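Local structure of alginate lyase, family PL7 (Zobellia galactanivorans, 3ZPY) at residues G22-S27 with D48-T53; G55-F60 with L237-N242; D138-Q143 with L157-Y162. The protein probably cleaves alginate by beta-elimination, the chain being the catalytic domain of a longer marine bacterial family PL7 lyase. All blocks are in the same frame, centred on the assembly; numbering follows the deposited sequence.

Contact 1 (G22-S27 with D48-T53); sequences GSPGSS and DNYFYT
The phenol of Y50 reaches across to the loop 22-27, where OH gives its proton to G22 O at 2.7 Å, the one hydrogen bond between the two segments. The hydroxyl comes in from above the carbonyl plane, 39° out of it, and G22 O in turn lies at the edge of the tyrosine ring, 3.3 Å from Y50 CE2. With CG anti to the carbonyl carbon (chi1 -59°), the ring of Y50 swings toward the loop although its CB does not aim there. Packing is closest at P24: its CD sits 3.4 Å from N49 CG, the proline and the asparagine side chain crossing at about a right angle, and its CG approaches Y50 CZ obliquely at 4.0 Å. On the inner side Y50 is buried, resting on A28, L66 and S19. The outer side is loose: S23 turns its CB away from N49 and Y50, and both G22 and S23 are exposed to solvent. With a phenylalanine in place of Y50, G22 O would probably lose the hydroxyl that meets it from this segment. Y50 begins a classic beta bulge, both it and F51 facing D47, just where strand 51-53 starts. Between these segments the chemistry is thus one hydroxyl-carbonyl bond plus proline packing; backbone bonds of G25 to G67 and S26 to S69 imply a loop held at several points.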
loop_
_atom_site.group_PDB
_atom_site.type_symbol
_atom_site.label_atom_id
_atom_site.label_comp_id
_atom_site.label_asym_id
_atom_site.label_seq_id
_atom_site.Cartn_x
_atom_site.Cartn_y
_atom_site.Cartn_z
ATOM N N GLY A 22 -4.070 -18.834 6.741
ATOM C CA GLY A 22 -3.671 -20.083 6.093
ATOM C C GLY A 22 -2.263 -19.952 5.577
ATOM O O GLY A 22 -1.712 -18.837 5.505
ATOM N N SER A 23 -1.656 -21.083 5.247
ATOM C CA SER A 23 -0.319 -21.081 4.649
ATOM C C SER A 23 -0.329 -20.342 3.301
ATOM O O SER A 23 -1.318 -20.402 2.597
ATOM C CB SER A 23 0.216 -22.465 4.437
ATOM O OG SER A 23 0.257 -23.101 5.660
ATOM N N PRO A 24 0.769 -19.658 2.955
ATOM C CA PRO A 24 0.757 -18.985 1.650
ATOM C C PRO A 24 0.513 -19.969 0.479
ATOM O O PRO A 24 1.145 -21.020 0.368
ATOM C CB PRO A 24 2.107 -18.314 1.555
ATOM C CG PRO A 24 2.474 -18.091 2.988
ATOM C CD PRO A 24 1.952 -19.278 3.755
ATOM N N GLY A 25 -0.361 -19.588 -0.442
ATOM C CA GLY A 25 -0.743 -20.490 -1.474
ATOM C C GLY A 25 -1.990 -19.959 -2.140
ATOM O O GLY A 25 -2.562 -18.998 -1.705
ATOM N N SER A 26 -2.437 -20.619 -3.196
ATOM C CA SER A 26 -3.598 -20.117 -3.951
ATOM C C SER A 26 -4.901 -20.254 -3.141
ATOM O O SER A 26 -5.876 -19.567 -3.452
ATOM C CB SER A 26 -3.708 -20.849 -5.283
ATOM O OG SER A 26 -3.712 -22.214 -4.975
ATOM N N SER A 27 -4.881 -21.106 -2.095
ATOM C CA SER A 27 -6.079 -21.353 -1.269
ATOM C C SER A 27 -6.128 -20.534 0.046
ATOM O O SER A 27 -7.129 -20.663 0.800
ATOM C CB SER A 27 -6.187 -22.831 -0.912
ATOM O OG SER A 27 -5.326 -23.174 0.180
ATOM N N ASP A 48 4.099 -14.792 10.833
ATOM C CA ASP A 48 5.355 -14.623 10.104
ATOM C C ASP A 48 5.267 -14.817 8.645
ATOM O O ASP A 48 6.181 -14.397 7.939
ATOM C CB ASP A 48 6.372 -15.669 10.645
ATOM C CG ASP A 48 6.900 -15.327 12.017
ATOM O OD1 ASP A 48 6.477 -14.236 12.582
ATOM O OD2 ASP A 48 7.702 -16.163 12.585
ATOM N N ASN A 49 4.136 -15.355 8.143
ATOM C CA ASN A 49 4.042 -15.491 6.706
ATOM C C ASN A 49 3.637 -14.137 6.044
ATOM O O ASN A 49 3.826 -13.946 4.849
ATOM C CB ASN A 49 2.993 -16.499 6.313
ATOM C CG ASN A 49 3.450 -17.957 6.509
ATOM O OD1 ASN A 49 2.701 -18.767 7.056
ATOM N ND2 ASN A 49 4.705 -18.214 6.247
ATOM N N TYR A 50 2.980 -13.249 6.827
ATOM C CA TYR A 50 2.275 -12.061 6.265
ATOM C C TYR A 50 2.549 -10.718 6.920
ATOM O O TYR A 50 2.635 -9.694 6.243
ATOM C CB TYR A 50 0.743 -12.254 6.328
ATOM C CG TYR A 50 0.260 -13.479 5.575
ATOM C CD1 TYR A 50 0.602 -13.697 4.207
ATOM C CD2 TYR A 50 -0.458 -14.472 6.241
ATOM C CE1 TYR A 50 0.167 -14.848 3.593
ATOM C CE2 TYR A 50 -0.903 -15.629 5.622
ATOM C CZ TYR A 50 -0.575 -15.832 4.294
ATOM O OH TYR A 50 -1.030 -16.958 3.645
ATOM N N PHE A 51 2.551 -10.712 8.246
ATOM C CA PHE A 51 2.408 -9.475 9.004
ATOM C C PHE A 51 3.067 -9.711 10.338
ATOM O O PHE A 51 2.495 -10.419 11.201
ATOM C CB PHE A 51 0.884 -9.132 9.177
ATOM C CG PHE A 51 0.654 -7.820 9.930
ATOM C CD1 PHE A 51 0.774 -6.584 9.280
ATOM C CD2 PHE A 51 0.290 -7.844 11.264
ATOM C CE1 PHE A 51 0.530 -5.405 9.965
ATOM C CE2 PHE A 51 0.025 -6.675 11.926
ATOM C CZ PHE A 51 0.136 -5.470 11.300
ATOM N N TYR A 52 4.261 -9.082 10.535
ATOM C CA TYR A 52 5.065 -9.428 11.689
ATOM C C TYR A 52 5.991 -8.298 12.006
ATOM O O TYR A 52 6.131 -7.358 11.254
ATOM C CB TYR A 52 5.786 -10.793 11.498
ATOM C CG TYR A 52 6.763 -10.841 10.348
ATOM C CD1 TYR A 52 8.084 -10.455 10.576
ATOM C CD2 TYR A 52 6.367 -11.195 9.055
ATOM C CE1 TYR A 52 9.025 -10.478 9.542
ATOM C CE2 TYR A 52 7.280 -11.170 7.967
ATOM C CZ TYR A 52 8.611 -10.827 8.281
ATOM O OH TYR A 52 9.525 -10.795 7.282
ATOM N N THR A 53 6.690 -8.455 13.121
ATOM C CA THR A 53 7.646 -7.379 13.532
ATOM C C THR A 53 8.959 -7.940 14.057
ATOM O O THR A 53 8.964 -9.075 14.601
ATOM C CB THR A 53 7.007 -6.390 14.564
ATOM O OG1 THR A 53 7.903 -5.313 14.790
ATOM C CG2 THR A 53 6.653 -7.095 15.865
#

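Contact 2 (G55-F60 with L237-N242); sequences GEWVYF and LVRIKN
E56 meets K241 in a salt bridge, OE2 to NZ 2.8 Å, with the ammonium on the anti side of the carboxylate. A water also donates to both E56 O and I240 O, bridging the backbones before strand pairing begins. Next comes W57, its indole held between two cationic side chains. Over one face lies R239, whose CD is 3.6 Å from the centroid of the five-membered ring and whose guanidinium is stacked almost flat on the indole (planes 11° apart). Over the opposite face run K241 and E56 CG, with K241 CD 3.9 Å from the six-membered centroid and NZ in cation-pi range. R239 takes the crowded position at CG (chi1 64°) and then extends fully to NE, which carries its chain obliquely over the ring and sets the guanidinium flat on it.

V58 pairs with I240 through two backbone hydrogen bonds, V58 N to I240 O and I240 N to V58 O, both 2.9 Å. This is the antiparallel junction of strands 58-63 and 235-247, far apart in sequence, in the outer sheet of the PL7 beta-jelly roll. Y59 returns to the W57 side: R239 CB packs over its ring, and R239 NH1 donates to Y59 OH at 2.9 Å, in the guanidinium plane. D54 also bonds that hydroxyl, while Q104 takes R239 NH2. F60 faces inward with V58, V238 and I240, its CE1 3.7 Å from I240 CD1, and its N donates to V238 O at 2.8 Å.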
loop_
_atom_site.group_PDB
_atom_site.type_symbol
_atom_site.label_atom_id
_atom_site.label_comp_id
_atom_site.label_asym_id
_atom_site.label_seq_id
_atom_site.Cartn_x
_atom_site.Cartn_y
_atom_site.Cartn_z
ATOM N N GLY A 55 10.517 -5.646 16.196
ATOM C CA GLY A 55 10.627 -4.629 17.248
ATOM C C GLY A 55 11.045 -3.294 16.691
ATOM O O GLY A 55 10.983 -2.291 17.415
ATOM N N GLU A 56 11.506 -3.215 15.446
ATOM C CA GLU A 56 11.821 -1.924 14.847
ATOM C C GLU A 56 10.812 -1.693 13.705
ATOM O O GLU A 56 10.188 -0.617 13.651
ATOM C CB GLU A 56 13.228 -1.960 14.273
ATOM C CG GLU A 56 13.603 -0.728 13.451
ATOM C CD GLU A 56 15.007 -0.788 12.824
ATOM O OE1 GLU A 56 15.777 -1.759 13.100
ATOM O OE2 GLU A 56 15.339 0.131 12.004
ATOM N N TRP A 57 10.715 -2.634 12.776
ATOM C CA TRP A 57 9.839 -2.476 11.603
ATOM C C TRP A 57 8.628 -3.433 11.732
ATOM O O TRP A 57 8.702 -4.441 12.389
ATOM C CB TRP A 57 10.527 -2.934 10.311
ATOM C CG TRP A 57 11.876 -2.355 9.998
ATOM C CD1 TRP A 57 13.132 -2.820 10.388
ATOM C CD2 TRP A 57 12.087 -1.145 9.256
ATOM N NE1 TRP A 57 14.128 -1.992 9.867
ATOM C CE2 TRP A 57 13.525 -0.949 9.149
ATOM C CE3 TRP A 57 11.244 -0.289 8.584
ATOM C CZ2 TRP A 57 14.068 0.109 8.443
ATOM C CZ3 TRP A 57 11.758 0.765 7.858
ATOM C CH2 TRP A 57 13.174 0.972 7.758
ATOM N N VAL A 58 7.583 -3.133 11.012
ATOM C CA VAL A 58 6.467 -4.069 10.740
ATOM C C VAL A 58 6.546 -4.447 9.262
ATOM O O VAL A 58 6.667 -3.576 8.396
ATOM C CB VAL A 58 5.088 -3.494 11.147
ATOM C CG1 VAL A 58 3.955 -4.410 10.662
ATOM C CG2 VAL A 58 5.045 -3.287 12.671
ATOM N N TYR A 59 6.614 -5.740 9.066
ATOM C CA TYR A 59 6.811 -6.349 7.707
ATOM C C TYR A 59 5.499 -6.798 7.151
ATOM O O TYR A 59 4.649 -7.357 7.909
ATOM C CB TYR A 59 7.662 -7.594 7.884
ATOM C CG TYR A 59 9.104 -7.305 8.305
ATOM C CD1 TYR A 59 9.413 -7.024 9.637
ATOM C CD2 TYR A 59 10.183 -7.356 7.366
ATOM C CE1 TYR A 59 10.743 -6.756 10.057
ATOM C CE2 TYR A 59 11.487 -7.056 7.798
ATOM C CZ TYR A 59 11.761 -6.768 9.100
ATOM O OH TYR A 59 13.095 -6.527 9.486
ATOM N N PHE A 60 5.261 -6.454 5.874
ATOM C CA PHE A 60 4.068 -6.840 5.093
ATOM C C PHE A 60 4.582 -7.658 4.004
ATOM O O PHE A 60 5.258 -7.155 3.076
ATOM C CB PHE A 60 3.428 -5.570 4.542
ATOM C CG PHE A 60 2.939 -4.611 5.623
ATOM C CD1 PHE A 60 3.867 -3.776 6.309
ATOM C CD2 PHE A 60 1.566 -4.514 5.936
ATOM C CE1 PHE A 60 3.398 -2.887 7.308
ATOM C CE2 PHE A 60 1.138 -3.677 6.928
ATOM C CZ PHE A 60 2.034 -2.816 7.570
ATOM N N LEU A 237 8.198 -7.926 -0.220
ATOM C CA LEU A 237 8.351 -7.666 1.186
ATOM C C LEU A 237 8.612 -6.156 1.376
ATOM O O LEU A 237 9.525 -5.641 0.807
ATOM C CB LEU A 237 9.512 -8.481 1.736
ATOM C CG LEU A 237 9.723 -8.398 3.249
ATOM C CD1 LEU A 237 8.511 -8.867 4.058
ATOM C CD2 LEU A 237 10.982 -9.151 3.720
ATOM N N VAL A 238 7.753 -5.537 2.157
ATOM C CA VAL A 238 7.777 -4.114 2.482
ATOM C C VAL A 238 7.890 -4.047 4.006
ATOM O O VAL A 238 7.269 -4.823 4.748
ATOM C CB VAL A 238 6.502 -3.375 2.052
ATOM C CG1 VAL A 238 6.530 -1.954 2.546
ATOM C CG2 VAL A 238 6.274 -3.463 0.547
ATOM N N ARG A 239 8.714 -3.155 4.528
ATOM C CA ARG A 239 8.769 -2.970 5.969
ATOM C C ARG A 239 8.633 -1.449 6.294
ATOM O O ARG A 239 9.173 -0.601 5.577
ATOM C CB ARG A 239 10.019 -3.629 6.553
ATOM C CG ARG A 239 11.368 -3.071 6.124
ATOM C CD ARG A 239 12.475 -3.874 6.768
ATOM N NE ARG A 239 13.778 -3.426 6.433
ATOM C CZ ARG A 239 14.881 -3.996 6.882
ATOM N NH1 ARG A 239 14.805 -5.000 7.767
ATOM N NH2 ARG A 239 16.031 -3.607 6.350
ATOM N N ILE A 240 7.875 -1.152 7.374
ATOM C CA ILE A 240 7.471 0.223 7.695
ATOM C C ILE A 240 7.756 0.508 9.176
ATOM O O ILE A 240 7.550 -0.365 10.065
ATOM C CB ILE A 240 5.957 0.446 7.332
ATOM C CG1 ILE A 240 5.740 0.141 5.861
ATOM C CG2 ILE A 240 5.460 1.809 7.755
ATOM C CD1 ILE A 240 4.285 0.084 5.350
ATOM N N LYS A 241 8.117 1.759 9.412
ATOM C CA LYS A 241 8.112 2.271 10.795
ATOM C C LYS A 241 7.756 3.755 10.760
ATOM O O LYS A 241 7.638 4.349 9.675
ATOM C CB LYS A 241 9.471 2.102 11.486
ATOM C CG LYS A 241 10.659 2.764 10.866
ATOM C CD LYS A 241 11.947 2.295 11.571
ATOM C CE LYS A 241 13.104 2.987 10.950
ATOM N NZ LYS A 241 14.369 2.692 11.712
ATOM N N ASN A 242 7.602 4.413 11.921
ATOM C CA ASN A 242 7.396 5.837 12.022
ATOM C C ASN A 242 6.202 6.291 11.166
ATOM O O ASN A 242 6.348 7.244 10.340
ATOM C CB ASN A 242 8.685 6.613 11.567
ATOM C CG ASN A 242 9.845 6.323 12.415
ATOM O OD1 ASN A 242 9.717 5.797 13.498
ATOM N ND2 ASN A 242 11.016 6.488 11.802
HETATM O O HOH W 1 7.443 -0.116 13.057
#

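Contact 3 (D138-Q143 with L157-Y162); sequences DVVRVQ and LKISGY
R141 and S160 form one hydrogen-bonded antiparallel pair, R141 N to S160 O at 2.9 Å and S160 N to R141 O at 3.0 Å; Q143 and K158 form the next. Beyond them Y162 N donates to D138 O, at the first turn of helix 162-165. G161, its N-cap, lies so close under V140 that a side chain would collide with V140 CA.

Side-chain polar bonds gather on the face of R141, Q143 and S160. The amide nitrogen of Q143 has two acceptors: S160 OG at 2.9 Å and K158 O at 3.2 Å, the latter approached from 70° above the carbonyl plane. K158 O thus accepts from both the backbone N and NE2 of Q143. R141 NE grips Q143 OE1 at 3.0 Å, which fixes the amide against flipping. A bend at chi3 (-54°) turns the guanidinium so that NH1 reaches the anti lone pair of D138 OD2 at 2.9 Å, while E165 pairs with NH2 and one face covers G161 N. D138 OD1 in turn bonds H125.

Apolar contacts line the other face: V140 CG2 touches I159 CG2 at 3.5 Å, and V142 CG1 packs on L157 CD1, backed by V193 and L195 of the second sheet. The arrangement is a beta hairpin, with aliphatic side chains against the second sheet and polar ones on the other face, in the sheet that, as in other PL7 jelly-roll lyases, probably lines the substrate cleft.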
loop_
_atom_site.group_PDB
_atom_site.type_symbol
_atom_site.label_atom_id
_atom_site.label_comp_id
_atom_site.label_asym_id
_atom_site.label_seq_id
_atom_site.Cartn_x
_atom_site.Cartn_y
_atom_site.Cartn_z
ATOM N N ASP A 138 -8.186 4.018 -7.165
ATOM C CA ASP A 138 -6.924 4.534 -6.605
ATOM C C ASP A 138 -6.606 5.895 -7.193
ATOM O O ASP A 138 -6.461 6.047 -8.391
ATOM C CB ASP A 138 -5.744 3.633 -6.946
ATOM C CG ASP A 138 -5.825 2.238 -6.320
ATOM O OD1 ASP A 138 -6.568 2.011 -5.344
ATOM O OD2 ASP A 138 -5.174 1.294 -6.879
ATOM N N VAL A 139 -6.424 6.870 -6.292
ATOM C CA VAL A 139 -5.980 8.237 -6.666
ATOM C C VAL A 139 -4.497 8.199 -7.027
ATOM O O VAL A 139 -4.059 8.751 -8.027
ATOM C CB VAL A 139 -6.260 9.226 -5.536
ATOM C CG1 VAL A 139 -5.622 10.555 -5.794
ATOM C CG2 VAL A 139 -7.762 9.360 -5.277
ATOM N N VAL A 140 -3.711 7.544 -6.151
ATOM C CA VAL A 140 -2.230 7.391 -6.433
ATOM C C VAL A 140 -1.793 6.086 -5.799
ATOM O O VAL A 140 -2.285 5.723 -4.710
ATOM C CB VAL A 140 -1.406 8.630 -5.938
ATOM C CG1 VAL A 140 -1.357 8.714 -4.388
ATOM C CG2 VAL A 140 0.023 8.603 -6.515
ATOM N N ARG A 141 -0.892 5.419 -6.503
ATOM C CA ARG A 141 -0.133 4.293 -5.988
ATOM C C ARG A 141 1.345 4.619 -6.070
ATOM O O ARG A 141 1.855 4.931 -7.155
ATOM C CB ARG A 141 -0.417 3.060 -6.827
ATOM C CG ARG A 141 -1.799 2.474 -6.559
ATOM C CD ARG A 141 -1.902 1.030 -7.091
ATOM N NE ARG A 141 -1.533 0.883 -8.506
ATOM C CZ ARG A 141 -2.351 1.130 -9.515
ATOM N NH1 ARG A 141 -3.574 1.604 -9.312
ATOM N NH2 ARG A 141 -1.928 0.967 -10.779
ATOM N N VAL A 142 2.064 4.509 -4.926
ATOM C CA VAL A 142 3.502 4.756 -4.849
ATOM C C VAL A 142 4.164 3.380 -4.895
ATOM O O VAL A 142 3.863 2.554 -4.035
ATOM C CB VAL A 142 3.771 5.473 -3.529
ATOM C CG1 VAL A 142 5.278 5.693 -3.393
ATOM C CG2 VAL A 142 3.021 6.800 -3.411
ATOM N N GLN A 143 5.008 3.162 -5.917
ATOM C CA GLN A 143 5.453 1.807 -6.207
ATOM C C GLN A 143 6.945 1.815 -6.495
ATOM O O GLN A 143 7.508 2.802 -6.865
ATOM C CB GLN A 143 4.772 1.243 -7.470
ATOM C CG GLN A 143 3.231 1.306 -7.312
ATOM C CD GLN A 143 2.492 1.258 -8.549
ATOM O OE1 GLN A 143 1.480 0.540 -8.665
ATOM N NE2 GLN A 143 2.919 2.112 -9.484
ATOM N N LEU A 157 11.120 4.348 -8.826
ATOM C CA LEU A 157 9.894 4.784 -8.268
ATOM C C LEU A 157 8.879 4.892 -9.432
ATOM O O LEU A 157 9.143 5.556 -10.460
ATOM C CB LEU A 157 10.088 6.144 -7.588
ATOM C CG LEU A 157 8.887 6.785 -6.998
ATOM C CD1 LEU A 157 8.307 6.082 -5.768
ATOM C CD2 LEU A 157 9.136 8.269 -6.733
ATOM N N LYS A 158 7.671 4.368 -9.224
ATOM C CA LYS A 158 6.615 4.471 -10.286
ATOM C C LYS A 158 5.367 4.999 -9.614
ATOM O O LYS A 158 4.923 4.432 -8.614
ATOM C CB LYS A 158 6.385 3.125 -10.954
ATOM C CG LYS A 158 5.367 3.198 -12.033
ATOM C CD LYS A 158 5.413 1.917 -12.879
ATOM C CE LYS A 158 4.427 2.044 -14.056
ATOM N NZ LYS A 158 4.542 0.803 -14.932
ATOM N N ILE A 159 4.805 6.076 -10.212
ATOM C CA ILE A 159 3.598 6.699 -9.678
ATOM C C ILE A 159 2.442 6.349 -10.590
ATOM O O ILE A 159 2.433 6.775 -11.755
ATOM C CB ILE A 159 3.792 8.192 -9.590
ATOM C CG1 ILE A 159 5.064 8.543 -8.692
ATOM C CG2 ILE A 159 2.519 8.822 -8.995
ATOM C CD1 ILE A 159 4.984 8.041 -7.304
ATOM N N SER A 160 1.519 5.571 -10.035
ATOM C CA SER A 160 0.364 5.099 -10.850
ATOM C C SER A 160 -0.920 5.528 -10.114
ATOM O O SER A 160 -0.870 6.368 -9.240
ATOM C CB SER A 160 0.477 3.579 -11.003
ATOM O OG SER A 160 1.594 3.217 -11.797
ATOM N N GLY A 161 -2.074 4.950 -10.478
ATOM C CA GLY A 161 -3.339 5.467 -10.029
ATOM C C GLY A 161 -3.871 6.582 -10.891
ATOM O O GLY A 161 -3.180 7.001 -11.827
ATOM N N TYR A 162 -5.046 7.132 -10.513
ATOM C CA TYR A 162 -5.800 8.057 -11.390
ATOM C C TYR A 162 -4.963 9.297 -11.780
ATOM O O TYR A 162 -4.906 9.694 -12.929
ATOM C CB TYR A 162 -7.056 8.499 -10.663
ATOM C CG TYR A 162 -7.926 9.341 -11.466
ATOM C CD1 TYR A 162 -7.559 10.658 -11.846
ATOM C CD2 TYR A 162 -9.077 8.782 -12.013
ATOM C CE1 TYR A 162 -8.383 11.419 -12.657
ATOM C CE2 TYR A 162 -9.926 9.537 -12.840
ATOM C CZ TYR A 162 -9.561 10.884 -13.156
ATOM O OH TYR A 162 -10.316 11.655 -14.003
#

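In the fold
Contact 1 is a surface contact, whereas contacts 2 and 3 are largely buried. Contacts 1 and 2 adjoin in one sheet: strands 51-53 and 58-63 are neighbours, Y52 O bonds Y59 N, and F51 packs on F60 and V58. Contact 3 belongs to the other sheet, across the chain's centre, about 20 Å from contact 2 between centres. Chemistry follows place. In contact 1 one hydroxyl makes the single hydrogen bond between the segments; contact 2 joins strands distant in sequence, an arginine stacked on one indole face and a lysine in cation-pi contact with the other; the local hairpin of contact 3 carries a guanidinium, amide and carboxylate network on the face probably turned to the cleft.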